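Local coordinates for predicted flavin-nucleotide-binding protein from COG3576 family structurally related to pyridoxine 5'-phosphate oxidase (Lactobacillus delbrueckii subsp. bulgaricus, PDB 2HTD) that probably binds a flavin nucleotide and may act as a pyridoxamine 5'-phosphate oxidase, at residues Val33-Leu43 and Val54-Val62. Numbering follows the deposited sequence.
Sequences VNLFKNNLVYL and VGPKGSMTV. With SO4 (sulfate ion), chain I.
V41 O takes the backbone N-H of K57 in a short, nearly straight bond (2.7 Å, 171° at the hydrogen), and the CA-H of P56 also leans on this oxygen. Two residues on, L43 and G55 exchange two bonds, L43 N to G55 O (2.8 Å) and G55 N to L43 O (3.0 Å). At the other end the strands part: a water accepts from V41 N and donates to K57 O (2.6 Å), spanning the pair where a direct bond is missing. Between the bonded pairs, Y42 and P56 face each other without backbone bonds. The proline lies over one face of the phenol ring, its CB 4.0 Å from the centroid and 22° off the normal, while V54 CG2 sits at the ring edge. With CG anti to its own carbonyl carbon (chi1 -80°), the Y42 ring reaches over the neighbouring strand; it also stacks on Y42 of the second subunit. Replacing the Y42 ring by an alanine is likely to leave P56 CB without its aromatic partner and open a gap where the two subunits' rings stack. V41, L43 and K57 point to the other face, where M60 packs from the turn beyond. Bent at chi2 and chi3, selenomethionine M60 crosses V41 at about a right angle, while K57 CG packs on L43 CD1 (3.7 Å) and its NZ runs on to a salt bridge with E72. The type I turn K57-M60 offers the N-H groups of G58 and S59, and S59 OG, to a sulfate, probably from the crystallisation liquor. Beyond it, V62 CG2 presses on F36 CB (3.7 Å), bringing the next strand against helix 30-38. This is an antiparallel beta hairpin, 41-46 with 52-57, consistent with the split-barrel fold that binds FMN in pyridoxamine 5'-phosphate oxidase relatives.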
# COMPACT_ATOMS: atom_id res chain seq x y z
N VAL B 33 -8.70 9.09 -12.73
CA VAL B 33 -9.57 9.80 -11.80
C VAL B 33 -10.71 8.90 -11.35
O VAL B 33 -11.03 8.78 -10.17
CB VAL B 33 -10.14 11.07 -12.46
CG1 VAL B 33 -11.32 11.59 -11.61
CG2 VAL B 33 -9.07 12.16 -12.63
N ASN B 34 -11.34 8.21 -12.29
CA ASN B 34 -12.44 7.31 -11.91
C ASN B 34 -12.00 6.11 -11.12
O ASN B 34 -12.71 5.65 -10.24
CB ASN B 34 -13.23 6.92 -13.13
CG ASN B 34 -14.08 8.06 -13.63
OD1 ASN B 34 -14.53 8.90 -12.83
ND2 ASN B 34 -14.34 8.09 -14.93
N LEU B 35 -10.79 5.62 -11.36
CA LEU B 35 -10.26 4.59 -10.44
C LEU B 35 -10.20 5.04 -8.98
O LEU B 35 -10.62 4.30 -8.09
CB LEU B 35 -8.86 4.11 -10.86
CG LEU B 35 -8.81 3.07 -11.98
CD1 LEU B 35 -7.40 2.93 -12.54
CD2 LEU B 35 -9.28 1.71 -11.46
N PHE B 36 -9.66 6.26 -8.77
CA PHE B 36 -9.59 6.85 -7.45
C PHE B 36 -10.94 7.12 -6.84
O PHE B 36 -11.13 6.89 -5.66
CB PHE B 36 -8.73 8.13 -7.39
CG PHE B 36 -7.26 7.86 -7.31
CD1 PHE B 36 -6.67 7.39 -6.15
CD2 PHE B 36 -6.47 8.03 -8.43
CE1 PHE B 36 -5.31 7.12 -6.10
CE2 PHE B 36 -5.12 7.75 -8.38
CZ PHE B 36 -4.54 7.31 -7.21
N LYS B 37 -11.88 7.55 -7.66
CA LYS B 37 -13.23 7.83 -7.17
C LYS B 37 -14.00 6.58 -6.75
O LYS B 37 -14.78 6.64 -5.79
CB LYS B 37 -14.03 8.59 -8.22
CG LYS B 37 -13.62 10.01 -8.34
CD LYS B 37 -14.57 10.74 -9.32
CE LYS B 37 -14.18 12.19 -9.48
NZ LYS B 37 -14.98 12.87 -10.54
N ASN B 38 -13.82 5.49 -7.49
CA ASN B 38 -14.74 4.34 -7.47
C ASN B 38 -14.24 3.16 -6.66
O ASN B 38 -14.98 2.17 -6.46
CB ASN B 38 -15.00 3.83 -8.90
CG ASN B 38 -15.76 4.84 -9.78
OD1 ASN B 38 -16.28 5.85 -9.30
ND2 ASN B 38 -15.79 4.57 -11.07
N ASN B 39 -12.99 3.20 -6.24
CA ASN B 39 -12.41 2.07 -5.51
C ASN B 39 -11.82 2.50 -4.18
O ASN B 39 -11.51 3.66 -3.97
CB ASN B 39 -11.33 1.40 -6.37
CG ASN B 39 -11.88 0.80 -7.61
OD1 ASN B 39 -12.44 -0.30 -7.58
ND2 ASN B 39 -11.77 1.55 -8.74
N LEU B 40 -11.69 1.54 -3.26
CA LEU B 40 -11.06 1.77 -2.01
C LEU B 40 -9.58 2.01 -2.28
O LEU B 40 -8.90 1.16 -2.89
CB LEU B 40 -11.23 0.54 -1.09
CG LEU B 40 -10.60 0.64 0.29
CD1 LEU B 40 -11.09 1.86 1.11
CD2 LEU B 40 -10.86 -0.67 1.04
N VAL B 41 -9.08 3.16 -1.87
CA VAL B 41 -7.68 3.56 -2.08
C VAL B 41 -6.82 3.09 -0.91
O VAL B 41 -7.23 3.17 0.24
CB VAL B 41 -7.62 5.08 -2.28
CG1 VAL B 41 -6.18 5.62 -2.41
CG2 VAL B 41 -8.44 5.38 -3.53
N TYR B 42 -5.61 2.64 -1.24
CA TYR B 42 -4.60 2.29 -0.23
C TYR B 42 -3.47 3.27 -0.30
O TYR B 42 -3.10 3.73 -1.38
CB TYR B 42 -4.06 0.85 -0.40
CG TYR B 42 -4.99 -0.15 0.17
CD1 TYR B 42 -6.21 -0.43 -0.46
CD2 TYR B 42 -4.71 -0.81 1.35
CE1 TYR B 42 -7.10 -1.33 0.10
CE2 TYR B 42 -5.59 -1.69 1.90
CZ TYR B 42 -6.78 -1.97 1.27
OH TYR B 42 -7.58 -2.89 1.92
N LEU B 43 -2.96 3.64 0.86
CA LEU B 43 -1.95 4.67 1.01
C LEU B 43 -0.74 4.11 1.75
O LEU B 43 -0.89 3.37 2.70
CB LEU B 43 -2.55 5.84 1.79
CG LEU B 43 -1.84 7.05 2.33
CD1 LEU B 43 -2.91 8.10 2.61
CD2 LEU B 43 -1.08 6.75 3.60
N VAL B 54 1.52 0.74 5.32
CA VAL B 54 0.42 0.77 4.30
C VAL B 54 -0.93 0.50 4.94
O VAL B 54 -1.04 -0.32 5.87
CB VAL B 54 0.69 -0.27 3.13
CG1 VAL B 54 0.85 -1.68 3.68
CG2 VAL B 54 -0.40 -0.23 2.04
N GLY B 55 -1.94 1.19 4.45
CA GLY B 55 -3.31 0.98 4.94
C GLY B 55 -4.33 1.63 4.01
O GLY B 55 -4.00 2.45 3.18
N PRO B 56 -5.60 1.23 4.16
CA PRO B 56 -6.72 1.72 3.37
C PRO B 56 -7.12 3.14 3.77
O PRO B 56 -6.98 3.48 4.95
CB PRO B 56 -7.82 0.73 3.73
CG PRO B 56 -7.51 0.22 5.16
CD PRO B 56 -6.00 0.21 5.16
N LYS B 57 -7.61 3.96 2.82
CA LYS B 57 -8.18 5.27 3.14
C LYS B 57 -9.50 5.47 2.40
O LYS B 57 -9.52 5.82 1.24
CB LYS B 57 -7.23 6.43 2.78
CG LYS B 57 -6.10 6.61 3.76
CD LYS B 57 -6.55 7.20 5.13
CE LYS B 57 -5.37 7.13 6.14
NZ LYS B 57 -5.66 7.59 7.54
N GLY B 58 -10.60 5.25 3.10
CA GLY B 58 -11.93 5.34 2.50
C GLY B 58 -12.37 6.73 2.07
O GLY B 58 -13.25 6.87 1.22
N SER B 59 -11.78 7.76 2.66
CA SER B 59 -12.24 9.15 2.41
C SER B 59 -11.53 9.87 1.27
O SER B 59 -11.70 11.08 1.11
CB SER B 59 -12.08 9.98 3.67
OG SER B 59 -10.73 10.00 4.04
N MSE B 60 -10.75 9.15 0.46
CA MSE B 60 -10.02 9.77 -0.63
C MSE B 60 -10.95 10.36 -1.66
O MSE B 60 -11.95 9.73 -2.02
CB MSE B 60 -9.12 8.72 -1.32
CG MSE B 60 -8.04 9.30 -2.21
SE MSE B 60 -6.74 10.24 -1.25
CE MSE B 60 -6.28 9.00 0.04
N THR B 61 -10.66 11.57 -2.09
CA THR B 61 -11.31 12.19 -3.23
C THR B 61 -10.32 12.87 -4.16
O THR B 61 -9.15 13.07 -3.82
CB THR B 61 -12.36 13.22 -2.79
OG1 THR B 61 -11.73 14.36 -2.23
CG2 THR B 61 -13.31 12.63 -1.77
N VAL B 62 -10.81 13.23 -5.34
CA VAL B 62 -10.01 13.82 -6.37
C VAL B 62 -10.45 15.26 -6.45
O VAL B 62 -11.64 15.54 -6.68
CB VAL B 62 -10.23 13.12 -7.73
CG1 VAL B 62 -9.37 13.80 -8.78
CG2 VAL B 62 -9.89 11.61 -7.61
S SO4 I . -11.02 6.79 6.32
O1 SO4 I . -12.48 6.95 6.36
O2 SO4 I . -10.44 6.94 7.68
O3 SO4 I . -10.69 5.37 6.02
O4 SO4 I . -10.42 7.73 5.36
O HOH W 1 -10.95 5.09 -0.86